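Local coordinates for superantigen-like protein SSL10 (Staphylococcus aureus subsp. aureus, PDB 6LWT), which probably inhibits classical complement activation by binding the Fc region of human IgG, and blood clotting by binding prothrombin and a further coagulation factor, at residues R20-K25 / K139-L144; S110-K113 / A117-K120; K120-Y125 / E146-Y151; I131-L136 / S168-D173. All coordinates share one frame; numbering follows the deposited sequence.

Contact 1 (R20-K25 / K139-L144); sequences RYYTGK and KLRKHL
Tyr22 and Lys142 mark the closest approach of the two backbones, 6.0 Å between their CA atoms, where helix 14-22 meets helix 133-148. The side chain of Tyr22 runs on past this point and lies flat against Arg141. Arg141 CD stands 3.5 Å from the centroid of the Tyr22 ring and only 12° off its normal, a CH-pi contact over the middle of one face. Arg141 CG lies anti to the carbonyl carbon (chi1 -62°), and from there the chain stays extended to NE, so aliphatic carbons follow the ring from CG to CZ before the guanidinium arrives at the phenol end. Ring and guanidinium planes are 11° apart. Tyr22 OH sits 3.3 Å from Arg141 CZ, over the guanidinium face, and its angles to NE and NH1 are too poor for hydrogen bonds. Tyr21 CD2 covers the opposite face of the Tyr22 ring, 3.6 Å above its plane. Beside the ring, Lys142 CB and CG both pack 4.0 Å from Tyr22 O, and the end of the lysine, bent at chi3, leads away.

The polar ends are satisfied from elsewhere. Asp137 holds both residues, one carboxylate oxygen in a salt bridge with Arg141 NE and the other hydrogen-bonded to Tyr22 OH, which is also bonded to Leu178 N. Arg141 NH2 bonds to Tyr151 OH and Ser176 O.

The contact joins the N-terminal helix to the long helix of the beta-grasp domain. A buried guanidinium lying over a phenol oxygen, its charge matched by a carboxylate shared with that phenol, probably remains charged and has little freedom to rotate.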
loop_
_atom_site.group_PDB
_atom_site.type_symbol
_atom_site.label_atom_id
_atom_site.label_comp_id
_atom_site.label_asym_id
_atom_site.label_seq_id
_atom_site.Cartn_x
_atom_site.Cartn_y
_atom_site.Cartn_z
ATOM N N ARG A 20 -11.781 -7.773 -4.551
ATOM C CA ARG A 20 -10.974 -8.975 -4.438
ATOM C C ARG A 20 -9.495 -8.630 -4.211
ATOM O O ARG A 20 -8.875 -9.211 -3.332
ATOM C CB ARG A 20 -11.170 -9.909 -5.655
ATOM C CG ARG A 20 -12.572 -10.527 -5.795
ATOM C CD ARG A 20 -13.177 -11.097 -4.502
ATOM N NE ARG A 20 -12.396 -12.181 -3.885
ATOM C CZ ARG A 20 -12.457 -13.480 -4.214
ATOM N NH1 ARG A 20 -13.264 -13.930 -5.176
ATOM N NH2 ARG A 20 -11.687 -14.350 -3.570
ATOM N N TYR A 21 -8.960 -7.669 -4.965
ATOM C CA TYR A 21 -7.540 -7.327 -4.832
ATOM C C TYR A 21 -7.194 -6.831 -3.439
ATOM O O TYR A 21 -6.231 -7.288 -2.825
ATOM C CB TYR A 21 -7.123 -6.294 -5.870
ATOM C CG TYR A 21 -5.655 -5.950 -5.792
ATOM C CD1 TYR A 21 -4.686 -6.807 -6.325
ATOM C CD2 TYR A 21 -5.220 -4.788 -5.144
ATOM C CE1 TYR A 21 -3.329 -6.499 -6.235
ATOM C CE2 TYR A 21 -3.869 -4.480 -5.046
ATOM C CZ TYR A 21 -2.929 -5.315 -5.618
ATOM O OH TYR A 21 -1.588 -4.997 -5.526
ATOM N N TYR A 22 -8.015 -5.907 -2.940
ATOM C CA TYR A 22 -7.769 -5.239 -1.668
ATOM C C TYR A 22 -8.259 -6.005 -0.438
ATOM O O TYR A 22 -8.101 -5.521 0.679
ATOM C CB TYR A 22 -8.316 -3.795 -1.726
ATOM C CG TYR A 22 -7.428 -2.861 -2.523
ATOM C CD1 TYR A 22 -6.187 -2.473 -2.011
ATOM C CD2 TYR A 22 -7.809 -2.368 -3.783
ATOM C CE1 TYR A 22 -5.350 -1.640 -2.721
ATOM C CE2 TYR A 22 -6.970 -1.532 -4.516
ATOM C CZ TYR A 22 -5.739 -1.165 -3.969
ATOM O OH TYR A 22 -4.901 -0.317 -4.640
ATOM N N THR A 23 -8.811 -7.211 -0.626
ATOM C CA THR A 23 -9.038 -8.158 0.483
ATOM C C THR A 23 -8.280 -9.483 0.247
ATOM O O THR A 23 -8.641 -10.510 0.815
ATOM C CB THR A 23 -10.541 -8.462 0.662
ATOM O OG1 THR A 23 -11.082 -8.956 -0.569
ATOM C CG2 THR A 23 -11.291 -7.201 1.045
ATOM N N GLY A 24 -7.229 -9.450 -0.578
ATOM C CA GLY A 24 -6.480 -10.664 -0.966
ATOM C C GLY A 24 -5.398 -11.048 0.029
ATOM O O GLY A 24 -5.403 -10.603 1.185
ATOM N N LYS A 25 -4.480 -11.907 -0.412
ATOM C CA LYS A 25 -3.388 -12.387 0.439
ATOM C C LYS A 25 -2.336 -11.308 0.592
ATOM O O LYS A 25 -1.848 -10.774 -0.421
ATOM C CB LYS A 25 -2.693 -13.616 -0.168
ATOM C CG LYS A 25 -3.565 -14.849 -0.354
ATOM C CD LYS A 25 -2.719 -16.130 -0.415
ATOM C CE LYS A 25 -2.447 -16.744 0.961
ATOM N NZ LYS A 25 -3.342 -17.898 1.277
ATOM N N LYS A 139 -3.585 -0.801 3.112
ATOM C CA LYS A 139 -4.179 -0.872 4.431
ATOM C C LYS A 139 -5.299 0.158 4.616
ATOM O O LYS A 139 -6.277 -0.135 5.294
ATOM C CB LYS A 139 -3.137 -0.711 5.516
ATOM C CG LYS A 139 -2.262 -1.935 5.649
ATOM C CD LYS A 139 -1.279 -1.758 6.779
ATOM C CE LYS A 139 -0.627 -3.085 7.103
ATOM N NZ LYS A 139 0.284 -2.931 8.260
ATOM N N LEU A 140 -5.143 1.346 4.028
ATOM C CA LEU A 140 -6.228 2.329 4.042
ATOM C C LEU A 140 -7.472 1.784 3.313
ATOM O O LEU A 140 -8.594 1.909 3.825
ATOM C CB LEU A 140 -5.787 3.668 3.456
ATOM C CG LEU A 140 -4.928 4.533 4.391
ATOM C CD1 LEU A 140 -4.292 5.699 3.641
ATOM C CD2 LEU A 140 -5.776 5.027 5.563
ATOM N N ARG A 141 -7.288 1.152 2.155
ATOM C CA ARG A 141 -8.445 0.612 1.450
ATOM C C ARG A 141 -9.104 -0.528 2.195
ATOM O O ARG A 141 -10.338 -0.573 2.275
ATOM C CB ARG A 141 -8.127 0.215 0.014
ATOM C CG ARG A 141 -7.677 1.413 -0.793
ATOM C CD ARG A 141 -7.781 1.161 -2.279
ATOM N NE ARG A 141 -6.813 1.965 -3.054
ATOM C CZ ARG A 141 -6.946 2.279 -4.341
ATOM N NH1 ARG A 141 -5.978 2.959 -4.938
ATOM N NH2 ARG A 141 -8.019 1.902 -5.047
ATOM N N LYS A 142 -8.306 -1.416 2.767
ATOM C CA LYS A 142 -8.856 -2.511 3.577
ATOM C C LYS A 142 -9.667 -1.993 4.758
ATOM O O LYS A 142 -10.764 -2.510 5.047
ATOM C CB LYS A 142 -7.756 -3.445 4.066
ATOM C CG LYS A 142 -8.286 -4.755 4.648
ATOM C CD LYS A 142 -7.141 -5.676 5.047
ATOM C CE LYS A 142 -6.533 -5.243 6.373
ATOM N NZ LYS A 142 -5.612 -6.268 6.949
ATOM N N HIS A 143 -9.134 -0.968 5.424
ATOM C CA HIS A 143 -9.868 -0.234 6.472
ATOM C C HIS A 143 -11.216 0.295 5.986
ATOM O O HIS A 143 -12.239 0.094 6.655
ATOM C CB HIS A 143 -8.990 0.901 7.029
ATOM C CG HIS A 143 -9.624 1.677 8.143
ATOM N ND1 HIS A 143 -10.189 2.919 7.953
ATOM C CD2 HIS A 143 -9.791 1.383 9.456
ATOM C CE1 HIS A 143 -10.678 3.359 9.095
ATOM N NE2 HIS A 143 -10.447 2.451 10.028
ATOM N N LEU A 144 -11.240 0.920 4.808
ATOM C CA LEU A 144 -12.468 1.476 4.271
ATOM C C LEU A 144 -13.424 0.383 3.808
ATOM O O LEU A 144 -14.639 0.555 3.900
ATOM C CB LEU A 144 -12.184 2.429 3.124
ATOM C CG LEU A 144 -11.333 3.668 3.440
ATOM C CD1 LEU A 144 -11.009 4.366 2.137
ATOM C CD2 LEU A 144 -12.026 4.607 4.406
#

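Contact 2 (S110-K113 / A117-K120); sequences SKEK and AFVK
Glu112 folds back at its second torsion (chi2 -50°), which lays its carboxylate beside the ring of Phe118, whose CG is anti to the backbone N (chi1 180°) and swings the ring out to meet it. Glu112 OE1 comes to 3.7 Å from Phe118 CD2, with the carboxylate and ring planes nearly perpendicular at 84°. Further back the two chains touch through carbon, Glu112 CG lying 4.0 Å from Phe118 CB. These segments are the two arms of the connection between neighbouring antiparallel strands, 106-110 and 120-123, a beta hairpin at the rim of the beta-grasp sheet. No direct hydrogen bond crosses between the arms; two waters do the work instead, and both donate to the same carbonyl oxygen. The first accepts from Ser110 OG at 2.7 Å and donates to Phe118 O at 2.6 Å. The second accepts from Lys111 N at 2.9 Å, then spends its two hydrogens on Glu112 OE1 and Phe118 O, each 2.8 Å away. Glu112 OE1 therefore both touches the ring and takes a water bond. Where the loop joins the strands, Ser110 CB meets Val119 CG2 at 3.9 Å, a small apolar contact. Ser110 is still tied into the sheet by backbone hydrogen bonds with Val197 and Leu199, while Lys120 pairs with Ile109. In the turn itself, Phe118 N is hydrogen-bonded to the side chain of Asp116.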
loop_
_atom_site.group_PDB
_atom_site.type_symbol
_atom_site.label_atom_id
_atom_site.label_comp_id
_atom_site.label_asym_id
_atom_site.label_seq_id
_atom_site.Cartn_x
_atom_site.Cartn_y
_atom_site.Cartn_z
ATOM N N SER A 110 -15.449 11.620 4.760
ATOM C CA SER A 110 -16.687 12.224 4.307
ATOM C C SER A 110 -17.393 11.175 3.446
ATOM O O SER A 110 -16.854 10.765 2.406
ATOM C CB SER A 110 -16.400 13.462 3.496
ATOM O OG SER A 110 -17.579 13.843 2.803
ATOM N N LYS A 111 -18.565 10.718 3.891
ATOM C CA LYS A 111 -19.271 9.632 3.212
ATOM C C LYS A 111 -20.790 9.812 3.114
ATOM O O LYS A 111 -21.494 8.819 2.991
ATOM C CB LYS A 111 -18.944 8.303 3.894
ATOM C CG LYS A 111 -19.313 8.241 5.371
ATOM C CD LYS A 111 -19.360 6.812 5.882
ATOM C CE LYS A 111 -19.405 6.756 7.399
ATOM N NZ LYS A 111 -20.729 7.156 7.951
ATOM N N GLU A 112 -21.288 11.049 3.167
ATOM C CA GLU A 112 -22.714 11.321 2.960
ATOM C C GLU A 112 -23.016 11.482 1.468
ATOM O O GLU A 112 -22.239 12.087 0.731
ATOM C CB GLU A 112 -23.155 12.587 3.695
ATOM C CG GLU A 112 -22.733 12.690 5.154
ATOM C CD GLU A 112 -23.041 11.462 5.971
ATOM O OE1 GLU A 112 -22.166 11.020 6.714
ATOM O OE2 GLU A 112 -24.157 10.919 5.871
ATOM N N LYS A 113 -24.142 10.933 1.017
ATOM C CA LYS A 113 -24.618 11.218 -0.347
ATOM C C LYS A 113 -24.968 12.712 -0.490
ATOM O O LYS A 113 -25.533 13.323 0.421
ATOM C CB LYS A 113 -25.836 10.368 -0.700
ATOM C CG LYS A 113 -25.565 8.881 -0.828
ATOM C CD LYS A 113 -26.770 8.137 -1.403
ATOM C CE LYS A 113 -26.367 7.036 -2.383
ATOM N NZ LYS A 113 -25.706 5.861 -1.741
ATOM N N ALA A 117 -21.898 17.994 4.335
ATOM C CA ALA A 117 -20.471 18.077 4.624
ATOM C C ALA A 117 -20.069 17.435 5.953
ATOM O O ALA A 117 -18.959 17.687 6.425
ATOM C CB ALA A 117 -20.010 19.536 4.594
ATOM N N PHE A 118 -20.933 16.615 6.553
ATOM C CA PHE A 118 -20.591 15.940 7.804
ATOM C C PHE A 118 -19.296 15.110 7.645
ATOM O O PHE A 118 -19.150 14.362 6.683
ATOM C CB PHE A 118 -21.733 15.030 8.250
ATOM C CG PHE A 118 -21.459 14.316 9.524
ATOM C CD1 PHE A 118 -21.697 14.937 10.739
ATOM C CD2 PHE A 118 -20.926 13.035 9.522
ATOM C CE1 PHE A 118 -21.428 14.282 11.932
ATOM C CE2 PHE A 118 -20.642 12.387 10.719
ATOM C CZ PHE A 118 -20.899 13.012 11.921
ATOM N N VAL A 119 -18.362 15.273 8.575
ATOM C CA VAL A 119 -17.086 14.566 8.537
ATOM C C VAL A 119 -16.760 14.077 9.949
ATOM O O VAL A 119 -17.027 14.783 10.925
ATOM C CB VAL A 119 -15.938 15.468 8.013
ATOM C CG1 VAL A 119 -14.567 14.829 8.208
ATOM C CG2 VAL A 119 -16.132 15.838 6.548
ATOM N N LYS A 120 -16.177 12.884 10.053
ATOM C CA LYS A 120 -15.637 12.400 11.321
ATOM C C LYS A 120 -14.150 12.130 11.124
ATOM O O LYS A 120 -13.763 11.477 10.138
ATOM C CB LYS A 120 -16.375 11.135 11.763
ATOM C CG LYS A 120 -15.918 10.587 13.101
ATOM C CD LYS A 120 -16.646 9.303 13.516
ATOM C CE LYS A 120 -16.139 8.850 14.888
ATOM N NZ LYS A 120 -16.775 7.602 15.379
HETATM O O HOH W 1 -19.873 14.234 4.150
HETATM O O HOH W 2 -19.477 11.611 6.502
#

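Contact 3 (K120-Y125 / E146-Y151); sequences KGYPYY and EKYGLY
Tyr122, on edge strand 120-123 of the beta-grasp sheet, reaches across to Lys147 and Tyr148 at the C-terminal end of helix 133-148, so the contact ties the sheet's margin to the helix packed on it. Hydrogen bonding comes first. The hydroxyls of Tyr122 and Tyr148 approach from opposite directions, with 2.7 Å from Tyr122 OH to Tyr148 OH, and either could be the donor. Each oxygen lies at the edge of the other ring, near its plane. The exact place of Tyr122 OH is somewhat doubtful in the model, because it crowds an atom elsewhere. Tyr122 gets there with its CG between the backbone N and the carbonyl carbon (chi1 53°), the crowded position, which sends the ring from the strand toward the helix end.

Apolar packing supports both rings. Tyr148 has Lys147 CB over the centre of one face, 3.8 Å above its plane, and its ring also rests on Ile109; the Tyr122 ring leans on Leu107 and Ile109. The helix finishes here, Gly149 taking a positive phi.

The third interaction is cation-pi. Bent at chi2, Lys147 brings its ammonium over a face of the Tyr122 ring, NZ being 4.3 Å from the centroid and 25° off the normal. Lys120 NZ, a like charge, stands 5.5 Å from Lys147 NZ, not in contact with it. The ring atom nearest Lys147 NZ is Tyr122 CZ, at 3.9 Å.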
loop_
_atom_site.group_PDB
_atom_site.type_symbol
_atom_site.label_atom_id
_atom_site.label_comp_id
_atom_site.label_asym_id
_atom_site.label_seq_id
_atom_site.Cartn_x
_atom_site.Cartn_y
_atom_site.Cartn_z
ATOM N N LYS A 120 -16.177 12.884 10.053
ATOM C CA LYS A 120 -15.637 12.400 11.321
ATOM C C LYS A 120 -14.150 12.130 11.124
ATOM O O LYS A 120 -13.763 11.477 10.138
ATOM C CB LYS A 120 -16.375 11.135 11.763
ATOM C CG LYS A 120 -15.918 10.587 13.101
ATOM C CD LYS A 120 -16.646 9.303 13.516
ATOM C CE LYS A 120 -16.139 8.850 14.888
ATOM N NZ LYS A 120 -16.775 7.602 15.379
ATOM N N GLY A 121 -13.333 12.647 12.046
ATOM C CA GLY A 121 -11.899 12.419 12.046
ATOM C C GLY A 121 -11.477 11.606 13.251
ATOM O O GLY A 121 -11.996 11.812 14.351
ATOM N N TYR A 122 -10.509 10.720 13.066
ATOM C CA TYR A 122 -9.974 9.914 14.168
ATOM C C TYR A 122 -8.543 9.467 13.857
ATOM O O TYR A 122 -8.139 9.454 12.684
ATOM C CB TYR A 122 -10.892 8.719 14.456
ATOM C CG TYR A 122 -11.210 7.884 13.254
ATOM C CD1 TYR A 122 -10.392 6.795 12.888
ATOM C CD2 TYR A 122 -12.314 8.176 12.464
ATOM C CE1 TYR A 122 -10.684 6.025 11.760
ATOM C CE2 TYR A 122 -12.615 7.421 11.341
ATOM C CZ TYR A 122 -11.802 6.355 10.986
ATOM O OH TYR A 122 -12.154 5.645 9.850
ATOM N N PRO A 123 -7.753 9.130 14.901
ATOM C CA PRO A 123 -6.391 8.704 14.639
ATOM C C PRO A 123 -6.291 7.375 13.889
ATOM O O PRO A 123 -7.073 6.455 14.117
ATOM C CB PRO A 123 -5.762 8.582 16.044
ATOM C CG PRO A 123 -6.632 9.366 16.944
ATOM C CD PRO A 123 -7.998 9.317 16.343
ATOM N N TYR A 124 -5.326 7.326 12.981
ATOM C CA TYR A 124 -5.019 6.146 12.186
ATOM C C TYR A 124 -3.569 5.824 12.479
ATOM O O TYR A 124 -2.704 6.650 12.230
ATOM C CB TYR A 124 -5.194 6.429 10.697
ATOM C CG TYR A 124 -4.848 5.229 9.870
ATOM C CD1 TYR A 124 -5.745 4.171 9.741
ATOM C CD2 TYR A 124 -3.580 5.108 9.285
ATOM C CE1 TYR A 124 -5.413 3.034 9.009
ATOM C CE2 TYR A 124 -3.230 3.976 8.568
ATOM C CZ TYR A 124 -4.148 2.945 8.423
ATOM O OH TYR A 124 -3.789 1.821 7.699
ATOM N N TYR A 125 -3.315 4.644 13.046
ATOM C CA TYR A 125 -2.011 4.335 13.611
ATOM C C TYR A 125 -1.107 3.641 12.602
ATOM O O TYR A 125 -1.555 2.779 11.847
ATOM C CB TYR A 125 -2.164 3.490 14.891
ATOM C CG TYR A 125 -2.941 4.217 15.956
ATOM C CD1 TYR A 125 -2.346 5.227 16.709
ATOM C CD2 TYR A 125 -4.284 3.920 16.191
ATOM C CE1 TYR A 125 -3.066 5.915 17.676
ATOM C CE2 TYR A 125 -5.014 4.602 17.155
ATOM C CZ TYR A 125 -4.400 5.596 17.892
ATOM O OH TYR A 125 -5.121 6.284 18.830
ATOM N N GLU A 146 -13.616 -2.739 5.198
ATOM C CA GLU A 146 -14.116 -3.342 6.423
ATOM C C GLU A 146 -15.031 -2.420 7.219
ATOM O O GLU A 146 -16.036 -2.878 7.748
ATOM C CB GLU A 146 -12.969 -3.816 7.325
ATOM C CG GLU A 146 -12.178 -4.960 6.719
ATOM C CD GLU A 146 -10.936 -5.328 7.510
ATOM O OE1 GLU A 146 -10.705 -4.776 8.610
ATOM O OE2 GLU A 146 -10.192 -6.201 7.030
ATOM N N LYS A 147 -14.684 -1.141 7.329
ATOM C CA LYS A 147 -15.482 -0.218 8.165
ATOM C C LYS A 147 -16.685 0.382 7.469
ATOM O O LYS A 147 -17.744 0.533 8.081
ATOM C CB LYS A 147 -14.619 0.917 8.747
ATOM C CG LYS A 147 -14.483 0.889 10.260
ATOM C CD LYS A 147 -14.339 2.297 10.808
ATOM C CE LYS A 147 -13.958 2.263 12.281
ATOM N NZ LYS A 147 -13.960 3.635 12.859
ATOM N N TYR A 148 -16.532 0.752 6.205
ATOM C CA TYR A 148 -17.556 1.527 5.493
ATOM C C TYR A 148 -18.133 0.843 4.258
ATOM O O TYR A 148 -18.985 1.429 3.563
ATOM C CB TYR A 148 -16.993 2.908 5.123
ATOM C CG TYR A 148 -16.396 3.646 6.301
ATOM C CD1 TYR A 148 -17.195 4.042 7.369
ATOM C CD2 TYR A 148 -15.031 3.947 6.363
ATOM C CE1 TYR A 148 -16.656 4.712 8.467
ATOM C CE2 TYR A 148 -14.487 4.618 7.458
ATOM C CZ TYR A 148 -15.312 5.006 8.508
ATOM O OH TYR A 148 -14.804 5.669 9.607
ATOM N N GLY A 149 -17.663 -0.366 3.966
ATOM C CA GLY A 149 -18.191 -1.141 2.836
ATOM C C GLY A 149 -17.677 -0.725 1.480
ATOM O O GLY A 149 -18.318 -1.038 0.458
ATOM N N LEU A 150 -16.517 -0.046 1.422
ATOM C CA LEU A 150 -15.959 0.340 0.128
ATOM C C LEU A 150 -15.872 -0.889 -0.776
ATOM O O LEU A 150 -15.395 -1.926 -0.334
ATOM C CB LEU A 150 -14.561 0.931 0.277
ATOM C CG LEU A 150 -13.816 1.309 -1.002
ATOM C CD1 LEU A 150 -14.432 2.509 -1.689
ATOM C CD2 LEU A 150 -12.358 1.597 -0.644
ATOM N N TYR A 151 -16.332 -0.738 -2.018
ATOM C CA TYR A 151 -16.376 -1.810 -3.046
ATOM C C TYR A 151 -17.335 -2.979 -2.737
ATOM O O TYR A 151 -17.450 -3.902 -3.542
ATOM C CB TYR A 151 -14.991 -2.415 -3.321
ATOM C CG TYR A 151 -13.845 -1.458 -3.563
ATOM C CD1 TYR A 151 -14.003 -0.338 -4.360
ATOM C CD2 TYR A 151 -12.575 -1.722 -3.041
ATOM C CE1 TYR A 151 -12.938 0.517 -4.615
ATOM C CE2 TYR A 151 -11.495 -0.876 -3.297
ATOM C CZ TYR A 151 -11.689 0.241 -4.089
ATOM O OH TYR A 151 -10.656 1.099 -4.369
#

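Contact 4 (I131-L136 / S168-D173); sequences ITLKEL and SFYNLD
Leu133, in the first turn of helix 133-148, drops both its methyls onto Tyr170 and Leu172 of strand 169-173, part of the packing of the beta-grasp helix across its sheet. Leu133 CD2 lies 4.0 Å from Tyr170 CD2, while the other methyl, Leu133 CD1, faces the root of the same side chain, 4.1 Å from Tyr170 CG. CD1 also reaches Leu172, with 4.2 Å between Leu133 CD1 and Leu172 CD2. The leucine thus wedges between two strand residues that, two positions apart, turn their side chains to the same face of the sheet. With CG anti to its backbone N (chi1 -178°), Leu133 stretches away from the helix, and the CA atoms of Leu133 and Tyr170 can stay 8.6 Å apart. All of these contacts are apolar.

Around this first shell, Ile187 of strand 186-188 touches both Leu133 and Tyr170, and Ile162 of strand 159-164 supports Leu172. The phenol end of Tyr170 is held by a hydrogen bond from its OH to Glu185 OE2, and Glu185 also makes a backbone hydrogen bond with Leu133, so one residue steadies both partners.

Further out, the start of the helix is fixed by Thr132, the last residue of strand 130-132, which is also the N-cap of the helix. Leu136 N bonds to Thr132 O at 3.0 Å, the first turn closing behind Leu133. The cap itself is made by the threonine side chain: Thr132 OG1 accepts from Glu135 N at 3.1 Å, with an N-H...O angle of 156°.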
loop_
_atom_site.group_PDB
_atom_site.type_symbol
_atom_site.label_atom_id
_atom_site.label_comp_id
_atom_site.label_asym_id
_atom_site.label_seq_id
_atom_site.Cartn_x
_atom_site.Cartn_y
_atom_site.Cartn_z
ATOM N N ILE A 131 7.021 3.738 5.614
ATOM C CA ILE A 131 5.943 2.954 5.044
ATOM C C ILE A 131 5.900 3.259 3.558
ATOM O O ILE A 131 5.965 4.435 3.163
ATOM C CB ILE A 131 4.587 3.232 5.750
ATOM C CG1 ILE A 131 3.532 2.226 5.296
ATOM C CG2 ILE A 131 4.083 4.669 5.535
ATOM C CD1 ILE A 131 2.278 2.223 6.141
ATOM N N THR A 132 5.846 2.216 2.724
ATOM C CA THR A 132 5.636 2.449 1.306
ATOM C C THR A 132 4.241 3.000 1.053
ATOM O O THR A 132 3.276 2.694 1.782
ATOM C CB THR A 132 5.858 1.183 0.440
ATOM O OG1 THR A 132 4.999 0.115 0.882
ATOM C CG2 THR A 132 7.331 0.756 0.530
ATOM N N LEU A 133 4.121 3.782 -0.009
ATOM C CA LEU A 133 2.795 4.147 -0.515
ATOM C C LEU A 133 1.945 2.924 -0.815
ATOM O O LEU A 133 0.738 2.950 -0.587
ATOM C CB LEU A 133 2.888 5.087 -1.719
ATOM C CG LEU A 133 1.539 5.560 -2.294
ATOM C CD1 LEU A 133 0.743 6.415 -1.315
ATOM C CD2 LEU A 133 1.751 6.329 -3.579
ATOM N N LYS A 134 2.568 1.840 -1.285
ATOM C CA LYS A 134 1.879 0.572 -1.483
ATOM C C LYS A 134 1.148 0.068 -0.229
ATOM O O LYS A 134 -0.036 -0.284 -0.285
ATOM C CB LYS A 134 2.897 -0.485 -1.911
ATOM C CG LYS A 134 2.299 -1.850 -2.119
ATOM C CD LYS A 134 3.382 -2.919 -2.162
ATOM C CE LYS A 134 2.794 -4.248 -2.557
ATOM N NZ LYS A 134 2.196 -4.223 -3.911
ATOM N N GLU A 135 1.877 0.005 0.886
ATOM C CA GLU A 135 1.322 -0.525 2.135
ATOM C C GLU A 135 0.259 0.411 2.702
ATOM O O GLU A 135 -0.778 -0.044 3.195
ATOM C CB GLU A 135 2.438 -0.737 3.170
ATOM C CG GLU A 135 1.934 -1.362 4.460
ATOM C CD GLU A 135 3.016 -1.671 5.486
ATOM O OE1 GLU A 135 4.211 -1.773 5.137
ATOM O OE2 GLU A 135 2.648 -1.843 6.665
ATOM N N LEU A 136 0.514 1.713 2.617
ATOM C CA LEU A 136 -0.435 2.700 3.115
ATOM C C LEU A 136 -1.722 2.665 2.290
ATOM O O LEU A 136 -2.815 2.584 2.841
ATOM C CB LEU A 136 0.184 4.095 3.132
ATOM C CG LEU A 136 -0.629 5.178 3.858
ATOM C CD1 LEU A 136 -1.115 4.741 5.234
ATOM C CD2 LEU A 136 0.218 6.429 3.953
ATOM N N SER A 168 3.611 18.356 0.869
ATOM C CA SER A 168 3.566 17.257 -0.109
ATOM C C SER A 168 2.304 16.421 0.096
ATOM O O SER A 168 1.704 16.424 1.173
ATOM C CB SER A 168 4.782 16.348 0.022
ATOM O OG SER A 168 5.998 17.056 -0.111
ATOM N N PHE A 169 1.869 15.721 -0.945
ATOM C CA PHE A 169 0.702 14.894 -0.815
ATOM C C PHE A 169 0.635 13.852 -1.906
ATOM O O PHE A 169 1.308 13.955 -2.956
ATOM C CB PHE A 169 -0.602 15.712 -0.756
ATOM C CG PHE A 169 -0.966 16.407 -2.042
ATOM C CD1 PHE A 169 -1.754 15.762 -2.998
ATOM C CD2 PHE A 169 -0.547 17.709 -2.293
ATOM C CE1 PHE A 169 -2.111 16.404 -4.177
ATOM C CE2 PHE A 169 -0.920 18.366 -3.460
ATOM C CZ PHE A 169 -1.673 17.699 -4.424
ATOM N N TYR A 170 -0.195 12.855 -1.631
ATOM C CA TYR A 170 -0.532 11.821 -2.602
ATOM C C TYR A 170 -2.052 11.762 -2.652
ATOM O O TYR A 170 -2.687 11.508 -1.625
ATOM C CB TYR A 170 0.015 10.452 -2.166
ATOM C CG TYR A 170 1.509 10.429 -1.912
ATOM C CD1 TYR A 170 2.009 10.731 -0.647
ATOM C CD2 TYR A 170 2.424 10.181 -2.938
ATOM C CE1 TYR A 170 3.390 10.755 -0.404
ATOM C CE2 TYR A 170 3.797 10.195 -2.698
ATOM C CZ TYR A 170 4.272 10.484 -1.426
ATOM O OH TYR A 170 5.621 10.512 -1.135
ATOM N N ASN A 171 -2.641 11.961 -3.834
ATOM C CA ASN A 171 -4.075 11.810 -3.979
ATOM C C ASN A 171 -4.350 10.493 -4.706
ATOM O O ASN A 171 -3.964 10.336 -5.869
ATOM C CB ASN A 171 -4.664 13.009 -4.710
ATOM C CG ASN A 171 -6.169 12.947 -4.779
ATOM O OD1 ASN A 171 -6.841 13.028 -3.755
ATOM N ND2 ASN A 171 -6.708 12.734 -5.986
ATOM N N LEU A 172 -4.979 9.558 -4.004
ATOM C CA LEU A 172 -5.290 8.223 -4.528
ATOM C C LEU A 172 -6.713 8.141 -5.040
ATOM O O LEU A 172 -7.651 8.617 -4.386
ATOM C CB LEU A 172 -5.115 7.178 -3.441
ATOM C CG LEU A 172 -3.765 7.170 -2.746
ATOM C CD1 LEU A 172 -3.799 6.270 -1.529
ATOM C CD2 LEU A 172 -2.699 6.707 -3.708
ATOM N N ASP A 173 -6.866 7.548 -6.222
ATOM C CA ASP A 173 -8.173 7.369 -6.832
ATOM C C ASP A 173 -8.699 5.969 -6.493
ATOM O O ASP A 173 -8.157 4.963 -6.943
ATOM C CB ASP A 173 -8.045 7.545 -8.343
ATOM C CG ASP A 173 -9.394 7.578 -9.062
ATOM O OD1 ASP A 173 -10.473 7.345 -8.442
ATOM O OD2 ASP A 173 -9.346 7.847 -10.283
#

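How the contacts relate
Contacts 1 and 4 are buried, contacts 2 and 3 lie at the surface. Contacts 1, 3 and 4 all use helix 133-148: its start packs on strand 169-173, its middle meets helix 14-22, and its end meets strand 120-123, at the sheet's opposite margin. Chemistry follows place. Contact 4 is purely apolar, contact 1 buries a charge that needs a web of polar partners, contact 3 mixes cation-pi and hydroxyl bonding, and contact 2, farthest from the chain's centre, relies on water. Contacts 2 and 3 share Lys120, and Lys111 packs on Tyr148. Tyr151 links contact 3 to contact 1 through Arg141, while Tyr124 touches Leu136 of contact 4.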